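Formyltransferase PseJ (Anoxybacillus kamchatkensis G10, PDB 6EDK) belongs to the formyltransferases, enzymes with an alpha/beta fold in which helices pack against a mainly parallel beta-sheet. Local coordinates at residues 117-122 with 159-164; 197-202 with 206-211. All coordinates share one frame; numbering follows the deposited sequence.

Helix 147-169 links the two contacts. Its residues 159-164 form one side of interaction 1, whereas Leu147, at its start, touches Leu198 and Leu209 of interaction 2. Interaction 1 is buried, about 8 Å from the centre of the chain; interaction 2 lies at the surface, about 23 Å from that centre. The centres of the two contacts are 25 Å apart, and their nearest atoms come within about 6 Å without touching. Interaction 1 is the one tied to the ligand pocket: His122, on the same strand, touches the bound 1YA, although the side chain of Ile121 stays about 11 Å from it. Interaction 2 joins two loop segments late in the chain.

Interaction 1 of 2, residues 117-122 with 159-164; sequences KGVTIH and EKLFME
Val119 begins the contact from the strand, pointing its side chain at Leu161 on the helix. The methyl that touches is CG2, which sits between the backbone N and the carbonyl carbon (chi1 -58° for CG1), and it comes to 4.0 Å from CD2 of Leu161. The two side chains slide past each other in opposite directions, so they meet alongside rather than end on.

Thr120 turns to the other face of the sheet, where OG1 is hydrogen-bonded to Ser96, Leu98 and Gln136. Ile121 then faces the helix again and carries much of the packing. Its extended chain (chi2 172°) sends CD1 outward onto the helix backbone, 3.7 Å from CA of Phe162. The same methyl lies 4.1 Å from CG of Leu161 and also 4.1 Å from CB of Phe162, filling the notch between these consecutive residues. It reaches the Phe162 ring at the edge, near the ring plane. Leu161 in turn offers CD2 to both strand residues, and it also packs on Val135 and Arg137 of the adjacent strand 133-138.

This is helix-on-sheet packing in an alpha/beta fold: the axes of 118-122 and 159-164 approach to 9.0 Å, with their chain directions 38° apart. One residue past Ile121, His122 belongs to the 1YA pocket and is hydrogen-bonded to Asn92. Between helix and strand the contact is wholly apolar and buried, which implies that side-chain shape and the exclusion of water, rather than directional bonds, are what this part of the helix-sheet interface relies on.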
loop_
_atom_site.group_PDB
_atom_site.type_symbol
_atom_site.label_atom_id
_atom_site.label_comp_id
_atom_site.label_asym_id
_atom_site.label_seq_id
_atom_site.Cartn_x
_atom_site.Cartn_y
_atom_site.Cartn_z
ATOM N N LYS A 117 -4.471 1.632 -13.378
ATOM C CA LYS A 117 -5.127 1.383 -12.099
ATOM C C LYS A 117 -4.795 0.013 -11.576
ATOM O O LYS A 117 -4.678 -0.951 -12.347
ATOM C CB LYS A 117 -6.645 1.517 -12.260
ATOM C CG LYS A 117 -7.028 2.929 -12.749
ATOM C CD LYS A 117 -8.387 2.929 -13.269
ATOM C CE LYS A 117 -8.785 4.327 -13.780
ATOM N NZ LYS A 117 -8.012 4.680 -14.993
ATOM N N GLY A 118 -4.604 -0.084 -10.269
ATOM C CA GLY A 118 -4.230 -1.374 -9.714
ATOM C C GLY A 118 -3.547 -1.191 -8.336
ATOM O O GLY A 118 -3.768 -0.190 -7.623
ATOM N N VAL A 119 -2.871 -2.238 -7.958
ATOM C CA VAL A 119 -2.339 -2.349 -6.591
ATOM C C VAL A 119 -0.913 -2.890 -6.636
ATOM O O VAL A 119 -0.524 -3.635 -7.531
ATOM C CB VAL A 119 -3.267 -3.259 -5.711
ATOM C CG1 VAL A 119 -4.754 -2.754 -5.619
ATOM C CG2 VAL A 119 -3.213 -4.707 -6.209
ATOM N N THR A 120 -0.125 -2.587 -5.581
ATOM C CA THR A 120 1.304 -2.864 -5.639
ATOM C C THR A 120 1.821 -3.176 -4.229
ATOM O O THR A 120 1.479 -2.467 -3.295
ATOM C CB THR A 120 2.100 -1.651 -6.157
ATOM O OG1 THR A 120 1.726 -1.343 -7.492
ATOM C CG2 THR A 120 3.583 -1.967 -6.122
ATOM N N ILE A 121 2.595 -4.229 -4.105
ATOM C CA ILE A 121 3.366 -4.530 -2.895
ATOM C C ILE A 121 4.812 -4.196 -3.203
ATOM O O ILE A 121 5.323 -4.623 -4.250
ATOM C CB ILE A 121 3.211 -6.007 -2.533
ATOM C CG1 ILE A 121 1.747 -6.338 -2.279
ATOM C CG2 ILE A 121 4.070 -6.342 -1.253
ATOM C CD1 ILE A 121 1.495 -7.799 -2.106
ATOM N N HIS A 122 5.428 -3.360 -2.374
ATOM C CA HIS A 122 6.763 -2.883 -2.676
ATOM C C HIS A 122 7.581 -2.868 -1.356
ATOM O O HIS A 122 7.020 -2.822 -0.258
ATOM C CB HIS A 122 6.752 -1.497 -3.304
ATOM C CG HIS A 122 6.168 -0.412 -2.464
ATOM N ND1 HIS A 122 6.947 0.413 -1.673
ATOM C CD2 HIS A 122 4.890 -0.011 -2.267
ATOM C CE1 HIS A 122 6.162 1.277 -1.056
ATOM N NE2 HIS A 122 4.920 1.054 -1.431
ATOM N N GLU A 159 -5.340 -7.240 -0.831
ATOM C CA GLU A 159 -5.382 -8.244 0.255
ATOM C C GLU A 159 -5.275 -9.614 -0.334
ATOM O O GLU A 159 -4.511 -10.437 0.143
ATOM C CB GLU A 159 -6.625 -8.054 1.073
ATOM C CG GLU A 159 -6.687 -6.642 1.741
ATOM C CD GLU A 159 -7.966 -6.296 2.448
ATOM O OE1 GLU A 159 -8.918 -7.113 2.474
ATOM O OE2 GLU A 159 -8.068 -5.158 3.018
ATOM N N LYS A 160 -5.974 -9.869 -1.451
ATOM C CA LYS A 160 -5.770 -11.134 -2.151
ATOM C C LYS A 160 -4.346 -11.318 -2.620
ATOM O O LYS A 160 -3.786 -12.405 -2.512
ATOM C CB LYS A 160 -6.751 -11.172 -3.332
ATOM C CG LYS A 160 -6.788 -12.474 -4.074
ATOM C CD LYS A 160 -7.792 -12.484 -5.257
ATOM C CE LYS A 160 -7.702 -13.847 -5.946
ATOM N NZ LYS A 160 -8.196 -13.807 -7.350
ATOM N N LEU A 161 -3.768 -10.305 -3.268
ATOM C CA LEU A 161 -2.429 -10.423 -3.827
ATOM C C LEU A 161 -1.406 -10.684 -2.720
ATOM O O LEU A 161 -0.473 -11.485 -2.878
ATOM C CB LEU A 161 -2.082 -9.091 -4.543
ATOM C CG LEU A 161 -0.756 -8.983 -5.276
ATOM C CD1 LEU A 161 -0.683 -9.922 -6.476
ATOM C CD2 LEU A 161 -0.490 -7.546 -5.752
ATOM N N PHE A 162 -1.628 -10.049 -1.579
ATOM C CA PHE A 162 -0.706 -10.247 -0.440
ATOM C C PHE A 162 -0.754 -11.704 0.021
ATOM O O PHE A 162 0.284 -12.378 0.187
ATOM C CB PHE A 162 -1.109 -9.343 0.696
ATOM C CG PHE A 162 -0.290 -9.643 1.940
ATOM C CD1 PHE A 162 1.002 -9.282 1.987
ATOM C CD2 PHE A 162 -0.849 -10.417 2.925
ATOM C CE1 PHE A 162 1.779 -9.643 3.112
ATOM C CE2 PHE A 162 -0.058 -10.802 4.038
ATOM C CZ PHE A 162 1.220 -10.399 4.060
ATOM N N MET A 163 -1.969 -12.194 0.252
ATOM C CA MET A 163 -2.095 -13.586 0.764
ATOM C C MET A 163 -1.635 -14.573 -0.270
ATOM O O MET A 163 -1.092 -15.636 0.084
ATOM C CB MET A 163 -3.536 -13.886 1.169
ATOM C CG MET A 163 -4.015 -13.117 2.400
ATOM S SD MET A 163 -5.610 -13.501 3.192
ATOM C CE MET A 163 -6.741 -12.834 1.955
ATOM N N GLU A 164 -1.865 -14.270 -1.567
ATOM C CA GLU A 164 -1.376 -15.169 -2.604
ATOM C C GLU A 164 0.128 -15.280 -2.591
ATOM O O GLU A 164 0.666 -16.383 -2.802
ATOM C CB GLU A 164 -1.843 -14.719 -3.983
ATOM C CG GLU A 164 -1.314 -15.523 -5.145
ATOM C CD GLU A 164 -1.913 -15.045 -6.462
ATOM O OE1 GLU A 164 -2.839 -14.176 -6.423
ATOM O OE2 GLU A 164 -1.495 -15.571 -7.504
#

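Interaction 2 of 2, residues 197-202 with 206-211; sequences LLTDGW and VQKLIG
Leu198 leaves its backbone pointing away from 206-211, yet its branched end comes back to Leu209: CD2 lies 3.7 Å from CD2 of Leu209 and equally close to its CD1. The two side chains cross at about a right angle. CD2 of Leu209 also meets CB of Leu197 at 3.8 Å, so this one methyl packs against two consecutive leucines. Leu147, at the start of helix 147-169, touches both Leu198 and Leu209, and Leu108 also packs on Leu209.

The first segment is shaped by tight turns; 206-208 have helical backbone angles without the regular bonds. Leu198 is the centre of an inverse gamma turn, with a weak Thr199 N to Leu197 O bond, and it also opens a type I beta turn closed by Gly201 N to Leu198 O at 3.2 Å. That turn places Thr199 and Asp200 near the end of Lys208, whose chain, extended beyond CB (chi2 -172°, chi3 174°), runs along the exposed surface. Its NZ stops 4.4 Å from OD2 of Asp200, beyond salt-bridge distance, where the opposite charges probably attract only loosely. A bound MES, probably from the crystallisation liquor, lies about 4 Å from the Leu198 side chain.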
loop_
_atom_site.group_PDB
_atom_site.type_symbol
_atom_site.label_atom_id
_atom_site.label_comp_id
_atom_site.label_asym_id
_atom_site.label_seq_id
_atom_site.Cartn_x
_atom_site.Cartn_y
_atom_site.Cartn_z
ATOM N N LEU A 197 -16.297 18.134 -8.017
ATOM C CA LEU A 197 -16.777 17.058 -8.881
ATOM C C LEU A 197 -17.430 15.946 -8.082
ATOM O O LEU A 197 -18.325 15.283 -8.605
ATOM C CB LEU A 197 -15.610 16.501 -9.695
ATOM C CG LEU A 197 -15.026 17.443 -10.749
ATOM C CD1 LEU A 197 -13.683 16.932 -11.210
ATOM C CD2 LEU A 197 -15.960 17.574 -11.932
ATOM N N LEU A 198 -17.023 15.774 -6.818
ATOM C CA LEU A 198 -17.504 14.673 -5.992
ATOM C C LEU A 198 -18.825 15.033 -5.300
ATOM O O LEU A 198 -18.939 15.025 -4.080
ATOM C CB LEU A 198 -16.441 14.290 -4.975
ATOM C CG LEU A 198 -15.039 14.061 -5.525
ATOM C CD1 LEU A 198 -14.221 13.348 -4.479
ATOM C CD2 LEU A 198 -15.141 13.267 -6.822
ATOM N N THR A 199 -19.845 15.253 -6.123
ATOM C CA THR A 199 -21.146 15.661 -5.620
ATOM C C THR A 199 -21.822 14.589 -4.794
ATOM O O THR A 199 -22.662 14.931 -3.962
ATOM C CB THR A 199 -22.063 16.056 -6.777
ATOM O OG1 THR A 199 -21.994 15.054 -7.794
ATOM C CG2 THR A 199 -21.635 17.402 -7.341
ATOM N N ASP A 200 -21.472 13.306 -4.995
ATOM C CA ASP A 200 -22.049 12.239 -4.182
ATOM C C ASP A 200 -21.007 11.526 -3.340
ATOM O O ASP A 200 -21.224 10.402 -2.918
ATOM C CB ASP A 200 -22.808 11.241 -5.059
ATOM C CG ASP A 200 -24.021 11.863 -5.719
ATOM O OD1 ASP A 200 -24.856 12.402 -4.975
ATOM O OD2 ASP A 200 -24.132 11.841 -6.960
ATOM N N GLY A 201 -19.923 12.215 -3.020
ATOM C CA GLY A 201 -18.931 11.674 -2.098
ATOM C C GLY A 201 -18.354 10.391 -2.706
ATOM O O GLY A 201 -18.053 10.340 -3.920
ATOM N N TRP A 202 -18.302 9.377 -1.874
ATOM C CA TRP A 202 -17.832 8.053 -2.276
ATOM C C TRP A 202 -18.677 7.479 -3.396
ATOM O O TRP A 202 -18.181 6.701 -4.205
ATOM C CB TRP A 202 -17.892 7.126 -1.054
ATOM C CG TRP A 202 -16.727 7.209 -0.160
ATOM C CD1 TRP A 202 -16.678 7.775 1.101
ATOM C CD2 TRP A 202 -15.415 6.678 -0.413
ATOM N NE1 TRP A 202 -15.421 7.641 1.625
ATOM C CE2 TRP A 202 -14.620 6.960 0.729
ATOM C CE3 TRP A 202 -14.830 6.020 -1.499
ATOM C CZ2 TRP A 202 -13.276 6.595 0.812
ATOM C CZ3 TRP A 202 -13.480 5.679 -1.419
ATOM C CH2 TRP A 202 -12.726 5.951 -0.265
ATOM N N VAL A 206 -17.502 7.292 -11.437
ATOM C CA VAL A 206 -16.152 7.662 -11.860
ATOM C C VAL A 206 -16.180 8.273 -13.260
ATOM O O VAL A 206 -15.300 9.065 -13.609
ATOM C CB VAL A 206 -15.180 6.438 -11.793
ATOM C CG1 VAL A 206 -15.063 5.924 -10.327
ATOM C CG2 VAL A 206 -15.582 5.344 -12.667
ATOM N N GLN A 207 -17.175 7.916 -14.077
ATOM C CA GLN A 207 -17.272 8.463 -15.435
ATOM C C GLN A 207 -17.189 9.988 -15.409
ATOM O O GLN A 207 -16.519 10.586 -16.251
ATOM C CB GLN A 207 -18.584 7.984 -16.087
ATOM C CG GLN A 207 -18.575 7.870 -17.611
ATOM C CD GLN A 207 -17.399 7.040 -18.159
ATOM O OE1 GLN A 207 -17.205 5.856 -17.803
ATOM N NE2 GLN A 207 -16.606 7.665 -19.030
ATOM N N LYS A 208 -17.786 10.623 -14.391
ATOM C CA LYS A 208 -17.751 12.075 -14.238
ATOM C C LYS A 208 -16.362 12.628 -13.975
ATOM O O LYS A 208 -16.150 13.848 -14.108
ATOM C CB LYS A 208 -18.650 12.497 -13.055
ATOM C CG LYS A 208 -20.094 12.088 -13.221
ATOM C CD LYS A 208 -20.979 12.684 -12.125
ATOM C CE LYS A 208 -22.444 12.361 -12.410
ATOM N NZ LYS A 208 -23.329 12.530 -11.215
ATOM N N LEU A 209 -15.403 11.763 -13.596
ATOM C CA LEU A 209 -14.113 12.189 -13.107
ATOM C C LEU A 209 -13.000 11.983 -14.119
ATOM O O LEU A 209 -11.935 12.601 -13.981
ATOM C CB LEU A 209 -13.777 11.421 -11.819
ATOM C CG LEU A 209 -14.856 11.407 -10.763
ATOM C CD1 LEU A 209 -14.380 10.729 -9.452
ATOM C CD2 LEU A 209 -15.275 12.830 -10.447
ATOM N N ILE A 210 -13.220 11.137 -15.118
ATOM C CA ILE A 210 -12.117 10.658 -15.945
ATOM C C ILE A 210 -11.549 11.819 -16.725
ATOM O O ILE A 210 -12.282 12.503 -17.454
ATOM C CB ILE A 210 -12.565 9.535 -16.874
ATOM C CG1 ILE A 210 -12.866 8.276 -16.046
ATOM C CG2 ILE A 210 -11.477 9.278 -17.936
ATOM C CD1 ILE A 210 -13.562 7.236 -16.795
ATOM N N GLY A 211 -10.250 12.046 -16.563
ATOM C CA GLY A 211 -9.507 13.049 -17.281
ATOM C C GLY A 211 -9.665 14.461 -16.777
ATOM O O GLY A 211 -9.086 15.372 -17.376
#